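Local coordinates for methyltransferase domain-containing protein (Pyrococcus horikoshii, PDB 1VE3) that binds S-adenosylmethionine in a Rossmann-like methyltransferase domain and probably transfers its methyl group to an acceptor not yet identified, at residues A[21-24]-A[25-29]; A[77-80]-A[81-84]; A[4-7]-A[8-12]. All blocks are in the same frame, centred on the assembly; numbering follows the deposited sequence.

Interaction 1: residues A[21-24]-A[25-29]. With SAM (S-adenosylmethionine), chain C.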
# COMPACT_ATOMS: atom_id res chain seq x y z
N TYR A 21 0.31 0.81 4.08
CA TYR A 21 -0.63 1.90 4.32
C TYR A 21 -1.45 2.23 3.07
O TYR A 21 -2.67 2.43 3.15
CB TYR A 21 0.15 3.14 4.78
CG TYR A 21 -0.60 4.11 5.68
CD1 TYR A 21 -1.72 4.79 5.22
CD2 TYR A 21 -0.15 4.37 6.97
CE1 TYR A 21 -2.37 5.74 6.03
CE2 TYR A 21 -0.79 5.31 7.79
CZ TYR A 21 -1.90 5.99 7.31
OH TYR A 21 -2.52 6.92 8.11
N ARG A 22 -0.79 2.29 1.91
CA ARG A 22 -1.47 2.60 0.66
C ARG A 22 -2.54 1.56 0.35
O ARG A 22 -3.62 1.89 -0.14
CB ARG A 22 -0.48 2.68 -0.50
CG ARG A 22 0.45 3.88 -0.42
CD ARG A 22 1.37 3.95 -1.64
NE ARG A 22 2.09 5.23 -1.68
CZ ARG A 22 2.86 5.62 -2.69
NH1 ARG A 22 3.02 4.85 -3.75
NH2 ARG A 22 3.46 6.81 -2.63
N SER A 23 -2.22 0.30 0.64
CA SER A 23 -3.14 -0.80 0.43
C SER A 23 -4.45 -0.56 1.19
O SER A 23 -5.53 -0.80 0.66
CB SER A 23 -2.51 -2.11 0.90
OG SER A 23 -3.46 -3.17 0.85
N ARG A 24 -4.33 -0.10 2.43
CA ARG A 24 -5.49 0.17 3.27
C ARG A 24 -6.31 1.32 2.69
O ARG A 24 -7.54 1.25 2.62
CB ARG A 24 -5.03 0.52 4.69
CG ARG A 24 -4.29 -0.61 5.39
CD ARG A 24 -3.63 -0.11 6.65
NE ARG A 24 -4.60 0.50 7.53
CZ ARG A 24 -4.51 1.73 8.02
NH1 ARG A 24 -3.46 2.51 7.74
NH2 ARG A 24 -5.48 2.19 8.79
N ILE A 25 -5.63 2.37 2.25
CA ILE A 25 -6.31 3.52 1.67
C ILE A 25 -7.08 3.13 0.40
O ILE A 25 -8.28 3.36 0.30
CB ILE A 25 -5.30 4.65 1.32
CG1 ILE A 25 -4.79 5.30 2.61
CG2 ILE A 25 -5.95 5.68 0.42
CD1 ILE A 25 -3.78 6.40 2.40
N GLU A 26 -6.39 2.52 -0.55
CA GLU A 26 -7.02 2.14 -1.80
C GLU A 26 -8.12 1.10 -1.66
O GLU A 26 -8.98 0.96 -2.53
CB GLU A 26 -5.94 1.67 -2.79
CG GLU A 26 -4.82 2.69 -2.95
CD GLU A 26 -3.82 2.33 -4.03
OE1 GLU A 26 -3.40 1.15 -4.09
OE2 GLU A 26 -3.43 3.23 -4.81
N THR A 27 -8.11 0.36 -0.56
CA THR A 27 -9.16 -0.63 -0.35
C THR A 27 -10.43 0.06 0.14
O THR A 27 -11.52 -0.23 -0.33
CB THR A 27 -8.72 -1.71 0.68
OG1 THR A 27 -7.71 -2.55 0.09
CG2 THR A 27 -9.90 -2.57 1.09
N LEU A 28 -10.26 1.00 1.06
CA LEU A 28 -11.40 1.73 1.62
C LEU A 28 -11.88 2.91 0.78
O LEU A 28 -13.07 3.22 0.78
CB LEU A 28 -11.07 2.22 3.04
CG LEU A 28 -10.86 1.11 4.07
CD1 LEU A 28 -10.56 1.70 5.44
CD2 LEU A 28 -12.11 0.24 4.13
N GLU A 29 -10.96 3.57 0.09
CA GLU A 29 -11.27 4.73 -0.74
C GLU A 29 -12.59 4.66 -1.52
O GLU A 29 -13.46 5.52 -1.37
CB GLU A 29 -10.13 5.00 -1.72
CG GLU A 29 -10.31 6.28 -2.51
CD GLU A 29 -9.25 6.45 -3.58
OE1 GLU A 29 -8.05 6.25 -3.27
OE2 GLU A 29 -9.61 6.79 -4.73
N SAM C . -7.35 5.82 11.84
CA SAM C . -5.91 5.45 11.81
C SAM C . -5.57 4.86 10.44
O SAM C . -4.48 5.15 9.93
OXT SAM C . -6.46 4.11 9.93
CB SAM C . -5.67 4.42 12.86
CG SAM C . -4.30 4.37 13.33
SD SAM C . -3.98 3.10 14.62
CE SAM C . -4.33 1.62 13.92
C5' SAM C . -5.09 3.53 15.97
C4' SAM C . -4.91 4.99 16.64
O4' SAM C . -5.90 5.16 17.71
C3' SAM C . -3.59 5.18 17.37
O3' SAM C . -2.98 6.21 16.45
C2' SAM C . -3.81 5.88 18.67
O2' SAM C . -3.01 6.91 19.15
C1' SAM C . -5.36 6.16 18.55
N9 SAM C . -6.04 6.17 19.85
C8 SAM C . -6.07 5.26 20.91
N7 SAM C . -6.81 5.64 21.92
C5 SAM C . -7.29 6.86 21.54
C6 SAM C . -8.17 7.84 22.16
N6 SAM C . -8.70 7.66 23.38
N1 SAM C . -8.48 9.03 21.47
C2 SAM C . -7.96 9.25 20.22
N3 SAM C . -7.14 8.40 19.55
C4 SAM C . -6.83 7.21 20.25

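Interaction 2: residues A[77-80]-A[81-84]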
# COMPACT_ATOMS: atom_id res chain seq x y z
N ARG A 77 1.46 16.26 11.18
CA ARG A 77 1.77 17.63 10.79
C ARG A 77 2.88 17.71 9.75
O ARG A 77 2.78 18.47 8.80
CB ARG A 77 2.11 18.44 12.04
CG ARG A 77 0.87 18.77 12.85
CD ARG A 77 1.16 19.21 14.26
NE ARG A 77 -0.09 19.54 14.94
CZ ARG A 77 -0.23 19.65 16.26
NH1 ARG A 77 0.81 19.47 17.06
NH2 ARG A 77 -1.42 19.95 16.77
N GLU A 78 3.93 16.91 9.92
CA GLU A 78 5.02 16.91 8.96
C GLU A 78 4.53 16.42 7.60
O GLU A 78 4.96 16.91 6.56
CB GLU A 78 6.17 16.03 9.45
CG GLU A 78 6.78 16.52 10.74
CD GLU A 78 7.86 15.60 11.26
OE1 GLU A 78 8.86 15.39 10.53
OE2 GLU A 78 7.71 15.09 12.39
N TYR A 79 3.62 15.44 7.61
CA TYR A 79 3.07 14.93 6.36
C TYR A 79 2.22 16.00 5.71
O TYR A 79 2.24 16.17 4.49
CB TYR A 79 2.21 13.68 6.60
CG TYR A 79 3.00 12.40 6.71
CD1 TYR A 79 3.86 11.99 5.68
CD2 TYR A 79 2.89 11.58 7.83
CE1 TYR A 79 4.59 10.81 5.77
CE2 TYR A 79 3.62 10.39 7.93
CZ TYR A 79 4.46 10.01 6.90
OH TYR A 79 5.17 8.83 6.98
N ALA A 80 1.48 16.74 6.53
CA ALA A 80 0.62 17.81 6.04
C ALA A 80 1.49 18.92 5.46
O ALA A 80 1.13 19.55 4.47
CB ALA A 80 -0.23 18.35 7.18
N LYS A 81 2.64 19.15 6.09
CA LYS A 81 3.56 20.18 5.64
C LYS A 81 4.11 19.79 4.27
O LYS A 81 4.01 20.55 3.30
CB LYS A 81 4.71 20.34 6.64
CG LYS A 81 5.50 21.62 6.49
CD LYS A 81 6.59 21.71 7.56
CE LYS A 81 7.28 23.07 7.57
NZ LYS A 81 7.92 23.40 6.26
N SER A 82 4.68 18.59 4.18
CA SER A 82 5.24 18.10 2.93
C SER A 82 4.21 18.01 1.81
O SER A 82 4.54 18.18 0.64
CB SER A 82 5.90 16.74 3.13
OG SER A 82 4.96 15.77 3.54
N ARG A 83 2.96 17.74 2.16
CA ARG A 83 1.91 17.65 1.16
C ARG A 83 1.16 18.96 1.02
O ARG A 83 0.23 19.07 0.22
CB ARG A 83 0.91 16.53 1.50
CG ARG A 83 1.48 15.13 1.36
CD ARG A 83 0.38 14.10 1.32
NE ARG A 83 0.90 12.75 1.09
CZ ARG A 83 0.14 11.68 0.94
NH1 ARG A 83 -1.18 11.79 0.99
NH2 ARG A 83 0.69 10.49 0.74
N GLU A 84 1.58 19.97 1.78
CA GLU A 84 0.93 21.27 1.74
C GLU A 84 -0.57 21.09 1.91
O GLU A 84 -1.37 21.44 1.04
CB GLU A 84 1.25 21.97 0.41
CG GLU A 84 2.67 22.54 0.38
CD GLU A 84 3.09 23.01 -1.01
OE1 GLU A 84 4.10 23.75 -1.09
OE2 GLU A 84 2.43 22.64 -2.00

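Interaction 3: residues A[4-7]-A[8-12]. With SAM (S-adenosylmethionine), chain C.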
# COMPACT_ATOMS: atom_id res chain seq x y z
N LYS A 4 3.32 1.59 21.55
CA LYS A 4 4.53 2.21 20.99
C LYS A 4 5.40 1.34 20.09
O LYS A 4 5.64 1.68 18.93
CB LYS A 4 5.38 2.79 22.13
CG LYS A 4 6.61 3.56 21.68
CD LYS A 4 7.36 4.13 22.87
CE LYS A 4 8.74 4.66 22.48
NZ LYS A 4 8.68 5.79 21.51
N GLU A 5 5.89 0.21 20.60
CA GLU A 5 6.75 -0.66 19.79
C GLU A 5 6.03 -1.23 18.58
O GLU A 5 6.57 -1.28 17.47
CB GLU A 5 7.30 -1.80 20.64
CG GLU A 5 8.07 -2.84 19.85
CD GLU A 5 9.20 -3.46 20.66
OE1 GLU A 5 8.95 -3.86 21.82
OE2 GLU A 5 10.32 -3.55 20.13
N TYR A 6 4.80 -1.67 18.79
CA TYR A 6 4.00 -2.23 17.72
C TYR A 6 3.90 -1.27 16.54
O TYR A 6 3.97 -1.69 15.39
CB TYR A 6 2.60 -2.52 18.25
CG TYR A 6 1.59 -2.97 17.23
CD1 TYR A 6 1.65 -4.25 16.67
CD2 TYR A 6 0.53 -2.14 16.86
CE1 TYR A 6 0.68 -4.68 15.78
CE2 TYR A 6 -0.44 -2.57 15.97
CZ TYR A 6 -0.37 -3.84 15.44
OH TYR A 6 -1.38 -4.29 14.62
N TYR A 7 3.70 0.00 16.83
CA TYR A 7 3.58 1.01 15.78
C TYR A 7 4.92 1.42 15.19
O TYR A 7 5.01 1.71 14.00
CB TYR A 7 2.82 2.23 16.31
CG TYR A 7 1.34 1.97 16.52
CD1 TYR A 7 0.55 1.50 15.47
CD2 TYR A 7 0.74 2.16 17.76
CE1 TYR A 7 -0.82 1.23 15.66
CE2 TYR A 7 -0.62 1.90 17.96
CZ TYR A 7 -1.39 1.43 16.90
OH TYR A 7 -2.72 1.16 17.09
N ARG A 8 5.97 1.43 16.01
CA ARG A 8 7.31 1.79 15.53
C ARG A 8 7.82 0.72 14.57
O ARG A 8 8.44 1.03 13.55
CB ARG A 8 8.27 1.92 16.72
CG ARG A 8 9.72 2.20 16.31
CD ARG A 8 10.61 2.50 17.52
NE ARG A 8 10.62 1.42 18.50
CZ ARG A 8 11.09 0.20 18.27
NH1 ARG A 8 11.60 -0.11 17.09
NH2 ARG A 8 11.04 -0.72 19.23
N VAL A 9 7.54 -0.54 14.89
CA VAL A 9 7.96 -1.67 14.07
C VAL A 9 7.24 -1.82 12.72
O VAL A 9 7.89 -2.08 11.71
CB VAL A 9 7.82 -2.99 14.86
CG1 VAL A 9 7.85 -4.17 13.91
CG2 VAL A 9 8.95 -3.10 15.87
N PHE A 10 5.92 -1.66 12.71
CA PHE A 10 5.16 -1.81 11.47
C PHE A 10 4.77 -0.47 10.84
O PHE A 10 4.43 0.48 11.54
CB PHE A 10 3.90 -2.64 11.70
CG PHE A 10 4.17 -3.99 12.30
CD1 PHE A 10 4.11 -4.17 13.68
CD2 PHE A 10 4.53 -5.06 11.49
CE1 PHE A 10 4.40 -5.41 14.24
CE2 PHE A 10 4.83 -6.30 12.04
CZ PHE A 10 4.76 -6.48 13.43
N PRO A 11 4.82 -0.38 9.50
CA PRO A 11 4.49 0.83 8.76
C PRO A 11 3.00 1.01 8.46
O PRO A 11 2.56 2.12 8.16
CB PRO A 11 5.30 0.67 7.48
CG PRO A 11 5.16 -0.79 7.22
CD PRO A 11 5.40 -1.39 8.59
N THR A 12 2.25 -0.08 8.55
CA THR A 12 0.81 -0.08 8.27
C THR A 12 0.01 1.12 8.76
O THR A 12 -0.88 1.60 8.07
CB THR A 12 0.15 -1.35 8.84
OG1 THR A 12 0.96 -2.49 8.53
CG2 THR A 12 -1.23 -1.55 8.22
N SAM C . -7.35 5.82 11.84
CA SAM C . -5.91 5.45 11.81
C SAM C . -5.57 4.86 10.44
O SAM C . -4.48 5.15 9.93
OXT SAM C . -6.46 4.11 9.93
CB SAM C . -5.67 4.42 12.86
CG SAM C . -4.30 4.37 13.33
SD SAM C . -3.98 3.10 14.62
CE SAM C . -4.33 1.62 13.92
C5' SAM C . -5.09 3.53 15.97
C4' SAM C . -4.91 4.99 16.64
O4' SAM C . -5.90 5.16 17.71
C3' SAM C . -3.59 5.18 17.37
O3' SAM C . -2.98 6.21 16.45
C2' SAM C . -3.81 5.88 18.67
O2' SAM C . -3.01 6.91 19.15
C1' SAM C . -5.36 6.16 18.55
N9 SAM C . -6.04 6.17 19.85
C8 SAM C . -6.07 5.26 20.91
N7 SAM C . -6.81 5.64 21.92
C5 SAM C . -7.29 6.86 21.54
C6 SAM C . -8.17 7.84 22.16
N6 SAM C . -8.70 7.66 23.38
N1 SAM C . -8.48 9.03 21.47
C2 SAM C . -7.96 9.25 20.22
N3 SAM C . -7.14 8.40 19.55
C4 SAM C . -6.83 7.21 20.25

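Interaction 1: residues A[21-24]-A[25-29]
Y21 meets I25 one turn further along helix 19-34: CD1 of I25 reaches the ring at its edge, 3.8 Å from CD1 of Y21, an apolar contact suited to a tyrosine and a branched aliphatic chain on the buried flank. R24, on the same helix, extends its guanidinium to the cofactor. From CB, CG stands beside the residue's own backbone N (chi1 -62°) and CD continues the chain; a bend about the CG-CD bond (chi3 56°) then swings NE round and brings the guanidinium over Y21, where NH1 lies 3.6 Å above the ring plane, near the ring centre. NH2, at the tip, donates to the carboxylate OXT of S-adenosylmethionine; the modelled NH2 to OXT separation of 2.4 Å is too short to take literally. NH2 also forms a salt bridge with D111. Y21 OH, hydrogen-bonded to G51 N, approaches the other carboxylate oxygen, O, at 3.2 Å. On the exposed side T27 OG1 bonds S23 O at 2.9 Å. A leucine in place of R24 would probably leave the methionine carboxylate and D111 without their positively charged partner. The helix thus offers the anionic end of the cofactor a cation seated on an aromatic face.

Interaction 2: residues A[77-80]-A[81-84]
R83 lays the first part of its side chain over the last turn of helix 70-82, CB and CG passing close to the carbonyl oxygen of Y79, with CB 3.3 Å from Y79 O. The same oxygen accepts the backbone N of R83 at 2.9 Å. From CG to NE the chain runs extended, carrying the guanidinium away from the helix to a salt bridge between NE and E173 of the second subunit. Arginine fits here because its long aliphatic part can cross the helix end before the charge reaches the neighbouring chain.

S82 OG lies near the same carbonyl. Its chi1 of 62° puts OG between the backbone N and the carbonyl carbon, facing back up the helix, 2.9 Å from Y79 O and 3.2 Å from E78 O. The single hydroxyl proton has both acceptors within reach, and which one takes it is not settled. E78 O holds the backbone N of S82 at 2.9 Å. A80, whose small methyl suits a close approach, packs on F54 of helix 51-58, and Y79 rests on the same phenylalanine. E84 is the first residue to leave helical geometry, and its positive phi (51°) belongs to a Schellman motif; E84 N bonds K81 O at 2.9 Å.

This is the end of the helix in the beta-alpha-beta unit formed with strands 62-67 and 88-91. Carbonyls gather here, and the S82 hydroxyl probably serves them, while R83 sends its charge across to E173 and so ties the turn to the dimer partner.

Interaction 3: residues A[4-7]-A[8-12]
Y6 and F10 cross at about a right angle as side chains, but their rings make an oblique pair, with centroids 5.5 Å apart and planes at 57°. CE1 of F10 comes 3.8 Å from CD1 of Y6, and the edge of the phenylalanine ring is also turned to the Y6 carbonyl, with CD1 of F10 3.0 Å from Y6 O and the oxygen in the plane of the ring. That oxygen takes a weak bond from F10 N as well, so both backbone and ring of F10 close on the final turn of helix 4-9. Over one face of the F10 ring sits V9 CG1, 3.6 Å above the plane and near its centre. Aromatic residues of and next to the small antiparallel sheet extend the cluster: Y6 meets F191 edge-to-face, and F10 meets the ring of F180.

E5 and R8 cross obliquely. The R8 chain bends at chi3 (58°), bringing NH2 back to E5 OE2 in a salt bridge of 3.1 Å. OE2 lies at the edge of the guanidinium, near its plane, while the carboxylate and guanidinium planes are 54° apart, so this is a single-point pairing and not a flat two-pronged one. V9 lies alongside E5, pointing the same way, with CG2 of V9 4.1 Å from E5 CG.

Y7 turns to another side. Y6 CD2 covers part of one face of its ring, near the rim, and Y7 OH, hydrogen-bonded to H115, stands 3.4 Å from the sulfur SD of S-adenosylmethionine. A tyrosine can thus join an apolar flank to a polar tip beside the sulfonium. The arrangement is that of a short N-terminal helix lining the cofactor pocket of a Rossmann-like methyltransferase, one side set against that aromatic cluster.

How the interactions relate
Interaction 1 lies inside a helix and is partly buried; interactions 2 and 3 cover a helix end with the residues that follow and are largely at the surface. The residues after helix 4-9 meet helix 19-34 where T12 O makes a weak hydrogen bond with R24 NH1, and interactions 1 and 3 both reach the same S-adenosylmethionine: the first at its carboxylate, the third near its sulfur. In interaction 2, on helix 70-82, the Y79 side chain is about 10 Å from a bound S-adenosylmethionine, and R83 forms a salt bridge with the second subunit, which interaction 1 also touches. Ligand recognition marks interaction 1, helix ending interaction 2, and aromatic packing together with a salt bridge interaction 3.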